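Local atomic coordinates of AT-less polyketide synthase (Streptomyces platensis subsp. rosaceus, PDB entry 4QYR), a protein that probably catalyses decarboxylative carbon-carbon bond formation between acyl chains as a ketosynthase domain of the modular synthase that assembles the antibiotic polyketide isomigrastatin. Residues E503-F508 with W532-R538; A552-T556 with R566-L570; H380-L384 with E395-E399; V318-D322 with L388-F394. All blocks are in the same frame, centred on the assembly; numbering follows the deposited sequence.

How the interactions relate
The four contacts form two groups on opposite sides of the centre of the chain. Interactions 1 and 2, with centres about 13 Å apart, belong to the part of the chain that carries the three-stranded sheet; residues 503-508 match the RhiE-like linker family. They touch where His-533 of the outer strand meets Thr-568 and Ala-569 of helix 564-572, with His-533 CG 3.7 Å from Ala-569 CB. Interactions 3 and 4, centres about 14 Å apart, belong to the ketosynthase part of the chain. They adjoin in sequence at Phe-394 and Glu-395, and their segments alternate along the chain. Between the two groups the centres stand about 54 to 64 Å apart, with nearest atoms no closer than about 42 Å.

Interaction 1: residues E503-F508 with W532-R538; sequences ERRLGF and WHTGGIR
Arg-505 and Gly-535 pair through both backbone bonds of an antiparallel ladder. Arg-505 N reaches Gly-535 O at 2.7 Å in an almost straight bond (174° at the hydrogen), and Gly-535 N returns to Arg-505 O at 2.8 Å. Two residues on, His-533 N gives a bond of 2.9 Å to Gly-507 O, whereas the reverse one from Gly-507 N is weak. Within this chain, strand 532-535 is an outer strand of a three-stranded antiparallel sheet, with 504-510 in the middle and 453-459 beyond; Glu-503 and Arg-504 both face Ala-459 in a classic beta bulge. At that end Ile-537 N makes only a weak bond to Glu-503 O. The charged ends find partners outside the two segments: Glu-503 with Arg-460, Arg-504 with Asp-462, and Arg-505 with the carbonyl and ring of Trp-571, while His-533 NE2 bonds to Asp-565. Bent at chi2 and chi3, the chain of Arg-504 folds back and lays its guanidinium face over Gly-535 O. On the face shared by Leu-506 and Trp-532, Leu-506 CD1 sits 3.7 Å from Trp-532 CD1.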
# COMPACT_ATOMS: atom_id res chain seq x y z
N GLU A 503 9.04 -5.90 32.97
CA GLU A 503 8.64 -6.73 34.10
C GLU A 503 9.71 -6.72 35.18
O GLU A 503 9.43 -6.36 36.31
CB GLU A 503 8.35 -8.16 33.65
CG GLU A 503 6.96 -8.38 33.02
CD GLU A 503 6.89 -8.14 31.50
OE1 GLU A 503 7.83 -7.52 30.93
OE2 GLU A 503 5.89 -8.58 30.88
N ARG A 504 10.94 -7.10 34.82
CA ARG A 504 12.05 -7.10 35.77
C ARG A 504 12.78 -5.76 35.69
O ARG A 504 13.12 -5.30 34.61
CB ARG A 504 13.00 -8.27 35.48
CG ARG A 504 12.53 -9.63 36.01
CD ARG A 504 11.90 -9.56 37.40
NE ARG A 504 12.91 -9.57 38.46
CZ ARG A 504 12.64 -9.64 39.77
NH1 ARG A 504 11.39 -9.73 40.19
NH2 ARG A 504 13.63 -9.65 40.66
N ARG A 505 13.01 -5.13 36.85
CA ARG A 505 13.56 -3.78 36.87
C ARG A 505 14.83 -3.64 37.73
O ARG A 505 14.95 -4.26 38.78
CB ARG A 505 12.48 -2.79 37.37
CG ARG A 505 11.20 -2.78 36.55
CD ARG A 505 10.23 -1.64 36.91
NE ARG A 505 9.03 -1.67 36.06
CZ ARG A 505 8.05 -0.76 36.07
NH1 ARG A 505 8.08 0.28 36.89
NH2 ARG A 505 7.01 -0.90 35.24
N LEU A 506 15.77 -2.84 37.23
CA LEU A 506 16.96 -2.38 37.96
C LEU A 506 16.96 -0.85 38.08
O LEU A 506 16.64 -0.16 37.12
CB LEU A 506 18.24 -2.82 37.24
CG LEU A 506 19.60 -2.26 37.69
CD1 LEU A 506 19.88 -2.61 39.12
CD2 LEU A 506 20.72 -2.82 36.82
N GLY A 507 17.33 -0.32 39.24
CA GLY A 507 17.44 1.12 39.40
C GLY A 507 18.48 1.53 40.43
O GLY A 507 18.72 0.81 41.41
N PHE A 508 19.10 2.70 40.23
CA PHE A 508 20.03 3.27 41.20
C PHE A 508 20.28 4.74 40.91
O PHE A 508 19.77 5.25 39.94
CB PHE A 508 21.34 2.48 41.23
CG PHE A 508 22.07 2.43 39.92
CD1 PHE A 508 23.22 3.17 39.72
CD2 PHE A 508 21.65 1.58 38.91
CE1 PHE A 508 23.91 3.09 38.52
CE2 PHE A 508 22.33 1.51 37.71
CZ PHE A 508 23.46 2.26 37.51
N TRP A 532 22.27 -0.41 44.89
CA TRP A 532 21.35 -0.53 43.77
C TRP A 532 20.15 -1.35 44.18
O TRP A 532 20.20 -2.08 45.17
CB TRP A 532 22.05 -1.11 42.53
CG TRP A 532 22.28 -2.61 42.50
CD1 TRP A 532 21.33 -3.59 42.35
CD2 TRP A 532 23.54 -3.29 42.55
NE1 TRP A 532 21.93 -4.83 42.34
CE2 TRP A 532 23.28 -4.67 42.45
CE3 TRP A 532 24.87 -2.85 42.67
CZ2 TRP A 532 24.30 -5.62 42.49
CZ3 TRP A 532 25.87 -3.80 42.70
CH2 TRP A 532 25.59 -5.16 42.61
N HIS A 533 19.07 -1.23 43.42
CA HIS A 533 17.80 -1.87 43.76
C HIS A 533 17.37 -2.85 42.67
O HIS A 533 17.85 -2.78 41.55
CB HIS A 533 16.73 -0.79 43.99
CG HIS A 533 17.10 0.19 45.06
ND1 HIS A 533 17.05 -0.11 46.40
CD2 HIS A 533 17.56 1.47 44.98
CE1 HIS A 533 17.43 0.94 47.10
NE2 HIS A 533 17.75 1.91 46.26
N THR A 534 16.47 -3.77 43.02
CA THR A 534 15.98 -4.78 42.08
C THR A 534 14.47 -4.95 42.26
O THR A 534 13.97 -4.90 43.39
CB THR A 534 16.71 -6.13 42.29
OG1 THR A 534 17.85 -6.19 41.41
CG2 THR A 534 15.79 -7.34 42.03
N GLY A 535 13.74 -5.12 41.16
CA GLY A 535 12.30 -5.27 41.26
C GLY A 535 11.65 -6.06 40.15
O GLY A 535 12.29 -6.40 39.16
N GLY A 536 10.35 -6.33 40.30
CA GLY A 536 9.65 -7.13 39.32
C GLY A 536 8.14 -6.97 39.27
O GLY A 536 7.54 -6.37 40.15
N ILE A 537 7.56 -7.49 38.19
CA ILE A 537 6.11 -7.66 38.00
C ILE A 537 5.95 -8.76 36.96
O ILE A 537 6.94 -9.38 36.56
CB ILE A 537 5.38 -6.38 37.47
CG1 ILE A 537 6.07 -5.07 37.87
CG2 ILE A 537 3.91 -6.37 37.92
CD1 ILE A 537 5.23 -3.84 37.67
N ARG A 538 4.72 -9.02 36.52
CA ARG A 538 4.47 -9.54 35.17
C ARG A 538 2.98 -9.42 34.87
O ARG A 538 2.17 -9.27 35.80
CB ARG A 538 4.94 -10.99 35.00
CG ARG A 538 4.83 -11.47 33.55
CD ARG A 538 5.55 -12.77 33.28
NE ARG A 538 4.93 -13.48 32.16
CZ ARG A 538 4.90 -14.80 32.02
NH1 ARG A 538 5.46 -15.57 32.95
NH2 ARG A 538 4.31 -15.35 30.97

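Interaction 2: residues A552-T556 with R566-L570; sequences APEVT and RVTAL
Val-555 and Val-567 meet branch to branch where two consecutive short helices, 553-561 and 564-572, pack as a helical hairpin. The two side chains cross at about a right angle, and CG1 of Val-555 comes to 3.6 Å from CG1 of Val-567. In both valines that branch stands opposite the backbone N (chi1 -166° and 171°), which brings the two methyls against each other. The CA atoms of this pair, 5.6 Å apart, are the nearest across the two segments. Further along, Leu-570 slides past Val-555 in the opposite direction, bringing its CD1 to 3.9 Å from Val-555 CG2. The same methyl also lies against the aliphatic part and the carboxyl carbon of Glu-554, whose side chain crosses that of Leu-570 nearly perpendicularly, with Glu-554 CD 3.8 Å from Leu-570 CD1. The buried valines thus lie beside a more exposed polar margin. Ala-575 and Val-577, in the chain that follows the second helix, add to the cover on Val-555, and Ala-575 also touches Leu-570. The extended chain of Glu-554 carries its carboxylate over to Arg-566, giving a salt bridge that is long: Glu-554 OE2 is 3.8 Å from Arg-566 NE. The oxygen lies at the edge of the guanidinium and near its plane, while the carboxylate plane is turned 57° from it. Within the second helix, Leu-570 CD2 lies over one face of the Arg-566 guanidinium, 3.7 Å above its plane and displaced toward the rim.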
# COMPACT_ATOMS: atom_id res chain seq x y z
N ALA A 552 2.37 8.00 41.21
CA ALA A 552 1.98 7.49 42.52
C ALA A 552 2.19 8.54 43.62
O ALA A 552 3.18 9.27 43.61
CB ALA A 552 2.75 6.21 42.84
N PRO A 553 1.25 8.60 44.59
CA PRO A 553 1.24 9.66 45.59
C PRO A 553 2.54 9.73 46.37
O PRO A 553 3.00 10.82 46.69
CB PRO A 553 0.07 9.28 46.49
CG PRO A 553 -0.12 7.81 46.28
CD PRO A 553 0.19 7.60 44.84
N GLU A 554 3.12 8.56 46.67
CA GLU A 554 4.35 8.53 47.45
C GLU A 554 5.52 9.05 46.63
O GLU A 554 6.31 9.87 47.11
CB GLU A 554 4.66 7.13 47.96
CG GLU A 554 5.83 7.14 48.96
CD GLU A 554 6.16 5.78 49.55
OE1 GLU A 554 5.36 4.83 49.38
OE2 GLU A 554 7.22 5.67 50.21
N VAL A 555 5.64 8.58 45.39
CA VAL A 555 6.69 9.06 44.49
C VAL A 555 6.64 10.58 44.37
O VAL A 555 7.67 11.23 44.32
CB VAL A 555 6.58 8.42 43.07
CG1 VAL A 555 7.86 8.67 42.29
CG2 VAL A 555 6.34 6.93 43.16
N THR A 556 5.42 11.13 44.35
CA THR A 556 5.21 12.55 44.12
C THR A 556 5.91 13.42 45.14
O THR A 556 6.44 14.49 44.81
CB THR A 556 3.71 12.91 44.11
OG1 THR A 556 3.02 12.10 43.15
CG2 THR A 556 3.50 14.38 43.78
N ARG A 566 14.76 6.47 46.69
CA ARG A 566 13.49 5.91 47.10
C ARG A 566 12.55 5.84 45.89
O ARG A 566 11.87 4.84 45.69
CB ARG A 566 12.89 6.74 48.24
CG ARG A 566 11.66 6.13 48.90
CD ARG A 566 11.83 4.64 49.17
NE ARG A 566 10.59 4.09 49.71
CZ ARG A 566 10.30 2.79 49.77
NH1 ARG A 566 9.14 2.38 50.28
NH2 ARG A 566 11.17 1.89 49.31
N VAL A 567 12.53 6.89 45.09
CA VAL A 567 11.75 6.87 43.85
C VAL A 567 12.16 5.66 43.03
O VAL A 567 11.33 4.82 42.70
CB VAL A 567 11.97 8.13 42.99
CG1 VAL A 567 11.32 7.96 41.63
CG2 VAL A 567 11.44 9.36 43.72
N THR A 568 13.46 5.58 42.74
CA THR A 568 14.08 4.45 42.04
C THR A 568 13.62 3.08 42.57
O THR A 568 13.20 2.22 41.78
CB THR A 568 15.63 4.55 42.11
OG1 THR A 568 16.13 5.22 40.94
CG2 THR A 568 16.28 3.18 42.23
N ALA A 569 13.66 2.89 43.88
CA ALA A 569 13.28 1.62 44.48
C ALA A 569 11.77 1.40 44.43
O ALA A 569 11.31 0.26 44.33
CB ALA A 569 13.79 1.53 45.91
N LEU A 570 10.99 2.48 44.50
CA LEU A 570 9.54 2.37 44.32
C LEU A 570 9.21 1.97 42.89
O LEU A 570 8.36 1.10 42.65
CB LEU A 570 8.84 3.69 44.66
CG LEU A 570 8.69 4.04 46.14
CD1 LEU A 570 8.12 5.44 46.30
CD2 LEU A 570 7.84 3.01 46.86

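Interaction 3: residues H380-L384 with E395-E399; sequences HCDRL and EVVRE
Cys-381 makes the first contact: its CB is directed toward segment 395-399, and SG lies 4.1 Å from Val-396 CG1 in a loose apolar touch between two buried residues. The carbonyl of the same residue is the main acceptor of the interface. Arg-398 NH1 donates to Cys-381 O at 3.3 Å, a long bond but nearly straight, with 177° at the hydrogen. The oxygen lies in the guanidinium plane, at its edge, and the donor in turn lies in the carbonyl plane, so both flat groups are set for this bond. The chain of Arg-398 bends at chi3 (-78°), which sets NH1 beside the loop carbonyl of Cys-381. At Asp-382 the backbone O also comes to 3.2 Å from Arg-398 NH1, but the angle is too poor for a hydrogen bond. Leu-384 closes the segment from another side, crossing the arginine chain at a slant and placing CD2 over one face of the guanidinium, 3.5 Å from Arg-398 NH1. One arginine thus meets the loop with both an edge and a face. The contact joins the loop after strand 374-375 to the exit of strand 394-396, an outermost strand in a mixed beta-sheet of the layered thiolase fold. Its inner neighbour, strand 342-345, bonds to Glu-395 and Val-397 through Cys-342 and Leu-344, while Phe-227 packs against Cys-381.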
# COMPACT_ATOMS: atom_id res chain seq x y z
N HIS A 380 33.61 -4.50 -7.49
CA HIS A 380 33.64 -5.19 -8.79
C HIS A 380 33.60 -4.21 -9.95
O HIS A 380 33.13 -4.53 -11.03
CB HIS A 380 32.47 -6.17 -8.92
CG HIS A 380 32.18 -6.93 -7.67
ND1 HIS A 380 31.19 -6.55 -6.78
CD2 HIS A 380 32.76 -8.04 -7.15
CE1 HIS A 380 31.16 -7.41 -5.78
NE2 HIS A 380 32.10 -8.32 -5.97
N CYS A 381 34.12 -3.02 -9.72
CA CYS A 381 33.86 -1.94 -10.63
C CYS A 381 35.18 -1.40 -11.19
O CYS A 381 35.32 -0.20 -11.43
CB CYS A 381 33.07 -0.85 -9.91
SG CYS A 381 32.26 0.29 -11.00
N ASP A 382 36.14 -2.30 -11.38
CA ASP A 382 37.45 -1.89 -11.86
C ASP A 382 37.39 -1.40 -13.30
O ASP A 382 38.06 -0.43 -13.66
CB ASP A 382 38.47 -3.03 -11.72
CG ASP A 382 38.54 -3.57 -10.29
OD1 ASP A 382 38.66 -2.76 -9.35
OD2 ASP A 382 38.47 -4.81 -10.12
N ARG A 383 36.59 -2.06 -14.12
CA ARG A 383 36.41 -1.64 -15.50
C ARG A 383 34.99 -1.08 -15.70
O ARG A 383 34.01 -1.82 -15.66
CB ARG A 383 36.67 -2.82 -16.43
CG ARG A 383 36.60 -2.49 -17.90
CD ARG A 383 37.94 -2.03 -18.40
NE ARG A 383 39.00 -2.98 -18.10
CZ ARG A 383 39.94 -3.35 -18.97
NH1 ARG A 383 39.93 -2.86 -20.20
NH2 ARG A 383 40.88 -4.23 -18.61
N LEU A 384 34.88 0.23 -15.90
CA LEU A 384 33.57 0.88 -15.94
C LEU A 384 32.74 0.48 -17.16
O LEU A 384 33.28 -0.03 -18.14
CB LEU A 384 33.71 2.40 -15.93
CG LEU A 384 34.16 3.16 -14.68
CD1 LEU A 384 33.67 4.60 -14.76
CD2 LEU A 384 33.66 2.52 -13.40
N GLU A 395 30.71 10.84 -11.05
CA GLU A 395 31.85 9.97 -10.81
C GLU A 395 31.46 8.79 -9.92
O GLU A 395 30.77 8.96 -8.92
CB GLU A 395 32.98 10.77 -10.17
CG GLU A 395 34.33 10.10 -10.17
CD GLU A 395 35.38 10.93 -9.44
OE1 GLU A 395 35.43 12.16 -9.66
OE2 GLU A 395 36.16 10.35 -8.64
N VAL A 396 31.87 7.59 -10.30
CA VAL A 396 31.71 6.45 -9.42
C VAL A 396 32.82 6.46 -8.38
O VAL A 396 33.98 6.61 -8.72
CB VAL A 396 31.75 5.13 -10.17
CG1 VAL A 396 31.63 3.97 -9.19
CG2 VAL A 396 30.66 5.09 -11.21
N VAL A 397 32.45 6.31 -7.11
CA VAL A 397 33.42 6.24 -6.02
C VAL A 397 33.95 4.83 -5.87
O VAL A 397 33.27 3.96 -5.33
CB VAL A 397 32.79 6.65 -4.68
CG1 VAL A 397 33.82 6.56 -3.55
CG2 VAL A 397 32.21 8.05 -4.78
N ARG A 398 35.17 4.60 -6.32
CA ARG A 398 35.75 3.27 -6.23
C ARG A 398 36.85 3.27 -5.18
O ARG A 398 37.56 2.28 -4.99
CB ARG A 398 36.27 2.83 -7.59
CG ARG A 398 35.22 2.91 -8.67
CD ARG A 398 35.77 2.53 -10.03
NE ARG A 398 36.55 3.59 -10.66
CZ ARG A 398 37.13 3.48 -11.85
NH1 ARG A 398 37.01 2.36 -12.54
NH2 ARG A 398 37.82 4.49 -12.36
N GLU A 399 36.96 4.40 -4.49
CA GLU A 399 38.05 4.67 -3.56
C GLU A 399 37.50 5.36 -2.32
O GLU A 399 36.90 6.43 -2.42
CB GLU A 399 39.12 5.55 -4.22
CG GLU A 399 38.66 6.95 -4.77
CD GLU A 399 37.73 6.91 -6.01
OE1 GLU A 399 37.25 5.84 -6.40
OE2 GLU A 399 37.48 7.98 -6.61

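Interaction 4: residues V318-D322 with L388-F394; sequences VNALD and LPLDGGF
One turn of helix 313-331, held by the bond from Asp-322 N to Val-318 O, faces a loop that runs past it, with CA atoms 6.5 Å apart at Asn-319 and Pro-389 and similarly spaced at Val-318 and Leu-388 and at Asp-322 and Gly-393. Val-318 uses both branches: CG1 rests on the proline ring, 3.5 Å from Pro-389 CD, and CG2 meets Leu-388 CD2. Asn-319 approaches the same ring at a slant, its OD1 3.2 Å from Pro-389 CG. At the other end of the turn, the side chains of Leu-321 and Phe-394 cross at about a right angle, and Leu-321 CG stands 3.7 Å from Phe-394 CZ. The carboxylate of Asp-322 meets the ring at its edge, with OD1 in the ring plane and 3.7 Å from Phe-394 CE2, the two planes being nearly perpendicular at 84°. Such an in-plane approach is consistent with a weak attraction to the positively polarised ring edge. Asp-322 OD2 takes a salt bridge from Arg-326, which probably offsets part of the repulsion from Asp-391, itself poorly ordered. Leu-344 of strand 342-345 touches both Val-318 and Leu-321. The arrangement is that of a helix packed beside the edge of a sheet in the layered thiolase fold, against strand 342-345 and the start of 394-396, into which Phe-394 leads the loop.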
# COMPACT_ATOMS: atom_id res chain seq x y z
N VAL A 318 21.78 6.01 -15.04
CA VAL A 318 22.78 7.07 -14.95
C VAL A 318 22.58 8.14 -16.00
O VAL A 318 22.81 9.32 -15.74
CB VAL A 318 24.20 6.52 -15.06
CG1 VAL A 318 25.20 7.65 -15.04
CG2 VAL A 318 24.49 5.58 -13.91
N ASN A 319 22.15 7.76 -17.19
CA ASN A 319 21.83 8.76 -18.20
C ASN A 319 20.58 9.53 -17.80
O ASN A 319 20.50 10.72 -18.05
CB ASN A 319 21.65 8.12 -19.56
CG ASN A 319 22.96 7.70 -20.18
OD1 ASN A 319 23.89 8.49 -20.32
ND2 ASN A 319 23.04 6.43 -20.56
N ALA A 320 19.62 8.86 -17.18
CA ALA A 320 18.40 9.55 -16.79
C ALA A 320 18.70 10.58 -15.69
O ALA A 320 18.13 11.67 -15.65
CB ALA A 320 17.36 8.56 -16.32
N LEU A 321 19.63 10.22 -14.83
CA LEU A 321 20.08 11.08 -13.75
C LEU A 321 20.79 12.31 -14.31
O LEU A 321 20.57 13.43 -13.86
CB LEU A 321 21.01 10.28 -12.86
CG LEU A 321 21.31 10.66 -11.42
CD1 LEU A 321 20.04 11.05 -10.74
CD2 LEU A 321 21.90 9.44 -10.74
N ASP A 322 21.64 12.09 -15.30
CA ASP A 322 22.33 13.17 -15.97
C ASP A 322 21.34 14.09 -16.64
O ASP A 322 21.38 15.31 -16.48
CB ASP A 322 23.31 12.63 -17.01
CG ASP A 322 24.34 13.67 -17.42
OD1 ASP A 322 24.81 14.42 -16.53
OD2 ASP A 322 24.69 13.73 -18.62
N LEU A 388 27.98 4.58 -19.81
CA LEU A 388 27.87 5.68 -18.88
C LEU A 388 28.28 6.93 -19.63
O LEU A 388 29.05 6.85 -20.59
CB LEU A 388 28.74 5.46 -17.65
CG LEU A 388 28.49 4.12 -16.95
CD1 LEU A 388 29.44 3.94 -15.80
CD2 LEU A 388 27.04 4.04 -16.50
N PRO A 389 27.77 8.09 -19.20
CA PRO A 389 28.05 9.34 -19.92
C PRO A 389 29.52 9.70 -19.86
O PRO A 389 30.18 9.51 -18.83
CB PRO A 389 27.21 10.37 -19.16
CG PRO A 389 26.19 9.58 -18.43
CD PRO A 389 26.88 8.32 -18.06
N LEU A 390 30.03 10.22 -20.97
CA LEU A 390 31.42 10.64 -21.07
C LEU A 390 31.56 12.07 -20.56
O LEU A 390 32.67 12.56 -20.34
CB LEU A 390 31.90 10.54 -22.51
CG LEU A 390 31.78 9.18 -23.19
CD1 LEU A 390 30.72 9.24 -24.28
CD2 LEU A 390 33.11 8.78 -23.79
N ASP A 391 30.42 12.73 -20.36
CA ASP A 391 30.35 14.16 -20.11
C ASP A 391 30.87 14.61 -18.73
O ASP A 391 30.84 15.80 -18.42
CB ASP A 391 28.91 14.64 -20.28
CG ASP A 391 28.43 14.54 -21.73
OD1 ASP A 391 29.23 14.83 -22.65
OD2 ASP A 391 27.26 14.17 -21.94
N GLY A 392 31.34 13.66 -17.92
CA GLY A 392 31.92 13.97 -16.62
C GLY A 392 30.98 14.58 -15.58
O GLY A 392 31.43 15.31 -14.70
N GLY A 393 29.69 14.26 -15.67
CA GLY A 393 28.72 14.80 -14.75
C GLY A 393 28.68 14.04 -13.43
O GLY A 393 28.34 14.60 -12.39
N PHE A 394 29.04 12.76 -13.49
CA PHE A 394 28.95 11.85 -12.35
C PHE A 394 30.14 10.93 -12.24
O PHE A 394 30.52 10.27 -13.21
CB PHE A 394 27.69 10.99 -12.43
CG PHE A 394 26.42 11.75 -12.23
CD1 PHE A 394 25.78 11.71 -11.00
CD2 PHE A 394 25.86 12.49 -13.26
CE1 PHE A 394 24.61 12.41 -10.80
CE2 PHE A 394 24.69 13.18 -13.07
CZ PHE A 394 24.05 13.14 -11.83